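Local coordinates for protein citrate synthase (PDB 4TVM) that catalyses the condensation of acetyl-CoA with oxaloacetate and water to give citrate and CoA in the Krebs cycle, at residues S254-G257 against G258-L262. Sequence-based numbering, arbitrary orientation.
Sequences SISG and GINAL
The side-chain amide of Asn260 turns one flat face to the backbone carbonyl of Ser256: Ser256 O lies 3.5 Å from Asn260 CG, almost straight above that atom rather than beside an edge. The first torsion explains the placement, since CG stands beside the backbone N (chi1 -65°) and the amide is folded back along the helix. Ser256 O itself receives Asn260 N at 2.8 Å, a hydrogen bond with an N-H...O angle of 158°. A second donor, Ile259 N, reaches this oxygen only weakly, bent to 116°. Its stronger acceptor is Ile255 O, 2.7 Å from Ile259 N. Gly258 N to Ser254 O (3.1 Å) and Ala261 N to Gly257 O (3.0 Å) complete a run of i to i+4 bonds, the alpha-helical pattern.

These turns belong to helix 251-262, a buried element of the largely helical citrate synthase fold. The Asn260 side chain packs on Ser138 of helix 133-147 and on Thr253 of the second subunit, while Ala261 O accepts a hydrogen bond from Ser247 OG of that subunit, so the helix takes part in the dimer interface.

Another flank is apolar. Ile255 CG2, anti to its own N, meets the terminal CD1 of Ile259 at 3.7 Å, and the two side chains run at a slant to each other. Trp395 of helix 383-403 touches both isoleucines. One turn beyond Gly258, whose O is bonded by Leu262 N, the Leu262 side chain packs on Phe387 and His267, two residues of the oxaloacetate pocket.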
loop_
_atom_site.group_PDB
_atom_site.type_symbol
_atom_site.label_atom_id
_atom_site.label_comp_id
_atom_site.label_asym_id
_atom_site.label_seq_id
_atom_site.Cartn_x
_atom_site.Cartn_y
_atom_site.Cartn_z
ATOM N N SER A 254 3.878 6.305 -1.988
ATOM C CA SER A 254 2.601 6.380 -1.241
ATOM C C SER A 254 1.344 6.351 -2.137
ATOM O O SER A 254 0.354 5.703 -1.791
ATOM C CB SER A 254 2.586 7.598 -0.331
ATOM O OG SER A 254 3.878 7.826 0.216
ATOM N N ILE A 255 1.387 6.992 -3.306
ATOM C CA ILE A 255 0.223 6.954 -4.239
ATOM C C ILE A 255 0.045 5.568 -4.843
ATOM O O ILE A 255 -1.065 5.024 -5.009
ATOM C CB ILE A 255 0.422 7.952 -5.373
ATOM C CG1 ILE A 255 0.355 9.379 -4.829
ATOM C CG2 ILE A 255 -0.567 7.724 -6.506
ATOM C CD1 ILE A 255 -0.915 9.700 -4.086
ATOM N N SER A 256 1.166 4.989 -5.200
ATOM C CA SER A 256 1.144 3.642 -5.629
ATOM C C SER A 256 0.435 2.748 -4.630
ATOM O O SER A 256 -0.349 1.918 -5.017
ATOM C CB SER A 256 2.549 3.165 -5.823
ATOM O OG SER A 256 2.454 1.798 -6.148
ATOM N N GLY A 257 0.696 2.905 -3.339
ATOM C CA GLY A 257 -0.010 2.098 -2.343
ATOM C C GLY A 257 -1.487 2.375 -2.310
ATOM O O GLY A 257 -2.301 1.484 -2.144
ATOM N N GLY A 258 -1.852 3.628 -2.467
ATOM C CA GLY A 258 -3.239 3.959 -2.655
ATOM C C GLY A 258 -3.757 3.243 -3.879
ATOM O O GLY A 258 -4.899 2.770 -3.858
ATOM N N ILE A 259 -2.949 3.155 -4.941
ATOM C CA ILE A 259 -3.441 2.564 -6.205
ATOM C C ILE A 259 -3.647 1.058 -6.066
ATOM O O ILE A 259 -4.616 0.499 -6.625
ATOM C CB ILE A 259 -2.489 2.829 -7.398
ATOM C CG1 ILE A 259 -2.560 4.302 -7.801
ATOM C CG2 ILE A 259 -2.871 1.994 -8.606
ATOM C CD1 ILE A 259 -1.332 4.761 -8.525
ATOM N N ASN A 260 -2.734 0.404 -5.340
ATOM C CA ASN A 260 -2.878 -1.014 -5.071
ATOM C C ASN A 260 -4.112 -1.263 -4.181
ATOM O O ASN A 260 -4.868 -2.216 -4.418
ATOM C CB ASN A 260 -1.644 -1.573 -4.380
ATOM C CG ASN A 260 -0.396 -1.526 -5.232
ATOM O OD1 ASN A 260 -0.447 -1.464 -6.450
ATOM N ND2 ASN A 260 0.744 -1.570 -4.577
ATOM N N ALA A 261 -4.306 -0.450 -3.140
ATOM C CA ALA A 261 -5.501 -0.641 -2.259
ATOM C C ALA A 261 -6.769 -0.495 -3.066
ATOM O O ALA A 261 -7.701 -1.258 -2.914
ATOM C CB ALA A 261 -5.525 0.339 -1.103
ATOM N N LEU A 262 -6.763 0.468 -3.969
ATOM C CA LEU A 262 -7.896 0.705 -4.852
ATOM C C LEU A 262 -8.218 -0.469 -5.755
ATOM O O LEU A 262 -9.361 -0.684 -6.118
ATOM C CB LEU A 262 -7.639 1.953 -5.703
ATOM C CG LEU A 262 -8.884 2.612 -6.271
ATOM C CD1 LEU A 262 -9.642 3.334 -5.176
ATOM C CD2 LEU A 262 -8.503 3.539 -7.422
#